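PDB 3CP7: alkaline serine protease AL20 from Nesterenkonia abyssinica, which probably hydrolyses peptide bonds as a secreted, thermostable, chymotrypsin-like serine protease active at alkaline pH. Local coordinates for residues T179-Y191 against P195-A207. Residues are numbered along the deposited sequence; the frame is centred on the assembly and turned at random.
Sequences TGGAQNSTNSYGY and PNVMFGPYFGSGA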
loop_
_atom_site.group_PDB
_atom_site.type_symbol
_atom_site.label_atom_id
_atom_site.label_comp_id
_atom_site.label_asym_id
_atom_site.label_seq_id
_atom_site.Cartn_x
_atom_site.Cartn_y
_atom_site.Cartn_z
ATOM N N THR A 179 -27.970 -8.620 0.084
ATOM C CA THR A 179 -26.544 -8.929 -0.032
ATOM C C THR A 179 -26.009 -8.970 -1.464
ATOM O O THR A 179 -24.813 -9.178 -1.666
ATOM C CB THR A 179 -26.228 -10.281 0.621
ATOM O OG1 THR A 179 -26.997 -11.305 -0.022
ATOM C CG2 THR A 179 -26.576 -10.262 2.100
ATOM N N GLY A 180 -26.877 -8.741 -2.447
ATOM C CA GLY A 180 -26.518 -8.976 -3.849
ATOM C C GLY A 180 -26.017 -7.790 -4.655
ATOM O O GLY A 180 -25.513 -7.967 -5.764
ATOM N N GLY A 181 -26.156 -6.581 -4.110
ATOM C CA GLY A 181 -25.734 -5.369 -4.811
ATOM C C GLY A 181 -24.225 -5.172 -4.840
ATOM O O GLY A 181 -23.467 -5.965 -4.267
ATOM N N ALA A 182 -23.786 -4.117 -5.519
ATOM C CA ALA A 182 -22.364 -3.783 -5.571
ATOM C C ALA A 182 -21.903 -3.250 -4.219
ATOM O O ALA A 182 -22.594 -2.440 -3.591
ATOM C CB ALA A 182 -22.086 -2.753 -6.670
ATOM N N GLN A 183 -20.739 -3.723 -3.775
ATOM C CA GLN A 183 -20.152 -3.170 -2.563
ATOM C C GLN A 183 -19.657 -1.758 -2.820
ATOM O O GLN A 183 -19.003 -1.494 -3.829
ATOM C CB GLN A 183 -19.005 -4.048 -2.062
ATOM C CG GLN A 183 -18.378 -3.468 -0.797
ATOM C CD GLN A 183 -17.534 -4.445 -0.029
ATOM O OE1 GLN A 183 -17.369 -5.608 -0.422
ATOM N NE2 GLN A 183 -16.999 -3.985 1.094
ATOM N N ASN A 184 -19.964 -0.848 -1.901
ATOM C CA ASN A 184 -19.619 0.544 -2.103
ATOM C C ASN A 184 -19.150 1.283 -0.838
ATOM O O ASN A 184 -18.953 2.500 -0.855
ATOM C CB ASN A 184 -20.781 1.256 -2.793
ATOM C CG ASN A 184 -20.447 2.671 -3.220
ATOM O OD1 ASN A 184 -19.510 2.916 -4.011
ATOM N ND2 ASN A 184 -21.240 3.619 -2.737
ATOM N N SER A 185 -18.960 0.529 0.244
ATOM C CA SER A 185 -18.243 1.022 1.424
ATOM C C SER A 185 -18.015 -0.161 2.351
ATOM O O SER A 185 -18.237 -1.332 1.970
ATOM C CB SER A 185 -18.975 2.181 2.131
ATOM O OG SER A 185 -18.145 2.751 3.135
ATOM N N THR A 186 -17.579 0.153 3.562
ATOM C CA THR A 186 -17.247 -0.838 4.547
ATOM C C THR A 186 -17.629 -0.244 5.920
ATOM O O THR A 186 -17.574 0.987 6.097
ATOM C CB THR A 186 -15.738 -1.061 4.297
ATOM O OG1 THR A 186 -15.414 -2.297 3.619
ATOM C CG2 THR A 186 -14.724 -0.363 5.241
ATOM N N ASN A 187 -18.058 -1.086 6.864
ATOM C CA ASN A 187 -18.248 -0.616 8.241
ATOM C C ASN A 187 -16.921 -0.155 8.803
ATOM O O ASN A 187 -15.972 -0.934 8.831
ATOM C CB ASN A 187 -18.777 -1.726 9.153
ATOM C CG ASN A 187 -20.129 -2.265 8.710
ATOM O OD1 ASN A 187 -21.003 -1.516 8.257
ATOM N ND2 ASN A 187 -20.306 -3.582 8.837
ATOM N N SER A 188 -16.847 1.086 9.277
ATOM C CA SER A 188 -15.584 1.611 9.783
ATOM C C SER A 188 -15.587 2.055 11.250
ATOM O O SER A 188 -14.728 1.616 12.021
ATOM C CB SER A 188 -15.075 2.729 8.867
ATOM O OG SER A 188 -14.023 3.467 9.469
ATOM N N TYR A 189 -16.535 2.903 11.646
ATOM C CA TYR A 189 -16.501 3.449 12.993
ATOM C C TYR A 189 -17.827 4.070 13.375
ATOM O O TYR A 189 -18.684 4.298 12.523
ATOM C CB TYR A 189 -15.377 4.499 13.105
ATOM C CG TYR A 189 -15.667 5.793 12.386
ATOM C CD1 TYR A 189 -15.289 5.982 11.060
ATOM C CD2 TYR A 189 -16.308 6.847 13.042
ATOM C CE1 TYR A 189 -15.558 7.176 10.390
ATOM C CE2 TYR A 189 -16.594 8.036 12.392
ATOM C CZ TYR A 189 -16.197 8.207 11.067
ATOM O OH TYR A 189 -16.467 9.381 10.389
ATOM N N GLY A 190 -17.988 4.322 14.675
ATOM C CA GLY A 190 -19.040 5.218 15.158
ATOM C C GLY A 190 -18.425 6.319 16.002
ATOM O O GLY A 190 -17.200 6.351 16.217
ATOM N N TYR A 191 -19.281 7.229 16.469
ATOM C CA TYR A 191 -18.867 8.233 17.437
ATOM C C TYR A 191 -19.471 7.921 18.789
ATOM O O TYR A 191 -20.619 7.491 18.880
ATOM C CB TYR A 191 -19.333 9.625 17.011
ATOM C CG TYR A 191 -18.698 10.142 15.747
ATOM C CD1 TYR A 191 -17.353 10.479 15.702
ATOM C CD2 TYR A 191 -19.468 10.345 14.603
ATOM C CE1 TYR A 191 -16.771 10.968 14.525
ATOM C CE2 TYR A 191 -18.902 10.836 13.427
ATOM C CZ TYR A 191 -17.546 11.136 13.391
ATOM O OH TYR A 191 -16.965 11.624 12.237
ATOM N N PRO A 195 -25.084 7.078 19.348
ATOM C CA PRO A 195 -25.394 5.646 19.308
ATOM C C PRO A 195 -26.091 5.222 18.018
ATOM O O PRO A 195 -26.803 6.014 17.394
ATOM C CB PRO A 195 -26.323 5.429 20.512
ATOM C CG PRO A 195 -26.696 6.775 21.008
ATOM C CD PRO A 195 -25.733 7.780 20.472
ATOM N N ASN A 196 -25.844 3.977 17.625
ATOM C CA ASN A 196 -26.574 3.346 16.521
ATOM C C ASN A 196 -26.451 4.039 15.158
ATOM O O ASN A 196 -27.397 4.035 14.361
ATOM C CB ASN A 196 -28.057 3.171 16.887
ATOM C CG ASN A 196 -28.255 2.298 18.102
ATOM O OD1 ASN A 196 -29.208 2.485 18.862
ATOM N ND2 ASN A 196 -27.352 1.359 18.313
ATOM N N VAL A 197 -25.293 4.638 14.891
ATOM C CA VAL A 197 -24.969 5.103 13.544
ATOM C C VAL A 197 -23.598 4.545 13.173
ATOM O O VAL A 197 -22.639 4.676 13.927
ATOM C CB VAL A 197 -25.009 6.649 13.418
ATOM C CG1 VAL A 197 -24.672 7.092 11.991
ATOM C CG2 VAL A 197 -26.391 7.188 13.800
ATOM N N MET A 198 -23.531 3.883 12.019
ATOM C CA MET A 198 -22.277 3.341 11.501
ATOM C C MET A 198 -21.763 4.216 10.367
ATOM O O MET A 198 -22.511 4.551 9.442
ATOM C CB MET A 198 -22.499 1.932 10.969
ATOM C CG MET A 198 -21.242 1.302 10.350
ATOM S SD MET A 198 -20.050 0.752 11.580
ATOM C CE MET A 198 -20.926 -0.693 12.206
ATOM N N PHE A 199 -20.481 4.575 10.435
ATOM C CA PHE A 199 -19.849 5.332 9.371
ATOM C C PHE A 199 -18.970 4.449 8.526
ATOM O O PHE A 199 -18.325 3.518 9.022
ATOM C CB PHE A 199 -19.079 6.536 9.933
ATOM C CG PHE A 199 -19.988 7.544 10.557
ATOM C CD1 PHE A 199 -20.373 7.413 11.883
ATOM C CD2 PHE A 199 -20.527 8.575 9.796
ATOM C CE1 PHE A 199 -21.270 8.321 12.464
ATOM C CE2 PHE A 199 -21.430 9.490 10.363
ATOM C CZ PHE A 199 -21.802 9.358 11.692
ATOM N N GLY A 200 -18.989 4.748 7.237
ATOM C CA GLY A 200 -18.175 4.041 6.268
ATOM C C GLY A 200 -17.544 5.032 5.327
ATOM O O GLY A 200 -18.137 6.060 5.011
ATOM N N PRO A 201 -16.331 4.734 4.856
ATOM C CA PRO A 201 -15.631 5.693 4.009
ATOM C C PRO A 201 -16.217 5.805 2.607
ATOM O O PRO A 201 -16.791 4.838 2.082
ATOM C CB PRO A 201 -14.206 5.126 3.948
ATOM C CG PRO A 201 -14.419 3.627 4.096
ATOM C CD PRO A 201 -15.520 3.524 5.117
ATOM N N TYR A 202 -16.033 6.964 1.990
ATOM C CA TYR A 202 -16.448 7.126 0.605
ATOM C C TYR A 202 -15.547 6.295 -0.310
ATOM O O TYR A 202 -14.314 6.385 -0.245
ATOM C CB TYR A 202 -16.442 8.606 0.193
ATOM C CG TYR A 202 -16.953 8.811 -1.211
ATOM C CD1 TYR A 202 -16.067 9.050 -2.258
ATOM C CD2 TYR A 202 -18.317 8.723 -1.492
ATOM C CE1 TYR A 202 -16.534 9.213 -3.558
ATOM C CE2 TYR A 202 -18.787 8.884 -2.795
ATOM C CZ TYR A 202 -17.887 9.137 -3.810
ATOM O OH TYR A 202 -18.348 9.283 -5.100
ATOM N N PHE A 203 -16.160 5.483 -1.165
ATOM C CA PHE A 203 -15.380 4.716 -2.137
ATOM C C PHE A 203 -15.161 5.576 -3.383
ATOM O O PHE A 203 -15.998 5.606 -4.300
ATOM C CB PHE A 203 -16.078 3.398 -2.489
ATOM C CG PHE A 203 -15.654 2.211 -1.631
ATOM C CD1 PHE A 203 -15.103 2.365 -0.345
ATOM C CD2 PHE A 203 -15.850 0.924 -2.112
ATOM C CE1 PHE A 203 -14.715 1.237 0.415
ATOM C CE2 PHE A 203 -15.490 -0.201 -1.343
ATOM C CZ PHE A 203 -14.925 -0.039 -0.087
ATOM N N GLY A 204 -14.043 6.294 -3.389
ATOM C CA GLY A 204 -13.696 7.167 -4.500
ATOM C C GLY A 204 -12.525 6.636 -5.295
ATOM O O GLY A 204 -12.312 5.426 -5.355
ATOM N N SER A 205 -11.735 7.537 -5.866
ATOM C CA SER A 205 -10.616 7.131 -6.712
ATOM C C SER A 205 -9.475 6.499 -5.916
ATOM O O SER A 205 -8.732 5.671 -6.447
ATOM C CB SER A 205 -10.100 8.303 -7.531
ATOM O OG SER A 205 -9.771 9.402 -6.701
ATOM N N GLY A 206 -9.329 6.882 -4.647
ATOM C CA GLY A 206 -8.329 6.244 -3.785
ATOM C C GLY A 206 -8.663 4.777 -3.598
ATOM O O GLY A 206 -7.816 3.888 -3.820
ATOM N N ALA A 207 -9.906 4.512 -3.199
ATOM C CA ALA A 207 -10.365 3.143 -3.021
ATOM C C ALA A 207 -10.284 2.374 -4.338
ATOM O O ALA A 207 -9.875 1.218 -4.345
ATOM C CB ALA A 207 -11.762 3.118 -2.454
HETATM O O HOH W 1 -19.048 5.258 -0.730
HETATM O O HOH W 2 -21.914 6.811 15.635
#
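The backbone from N184 C to S185 CA runs over one face of the F203 ring, S185 CA standing 3.7 Å from its centroid in a CH-pi contact. A water accepts from F203 N and donates to N184 O, tying the two backbones together. N184 and S185 both face W173 in a classic bulge; with an alanine at F203, their backbone carbons would probably lose the face they rest on, and a gap would open beneath the bulge. A trans chi1 (-171°) swings S185 OG beside its own carbonyl carbon, from where it donates to P201 O at 2.7 Å. T186 O then packs 3.1 Å from G200 CA, where a side chain would clash. N187 crosses M198 at about a right angle, its CB against SD, while OD1 accepts a hydrogen bond from W173 NE1. At a second bulge F199 O accepts from both S188 N (2.9 Å) and Y189 N (3.2 Å), while F199 N returns a bond to Y189 O. F199 CB sits over the Y189 ring, and Y191 turns its edge to the F199 face, centroids 4.9 Å apart. The outermost strands thus meet, as expected of a closing chymotrypsin-like barrel. S188 OG bonds D91 of a probable catalytic triad, so the doubly bonded F199 carbonyl is likely to help position that second-shell hydroxyl.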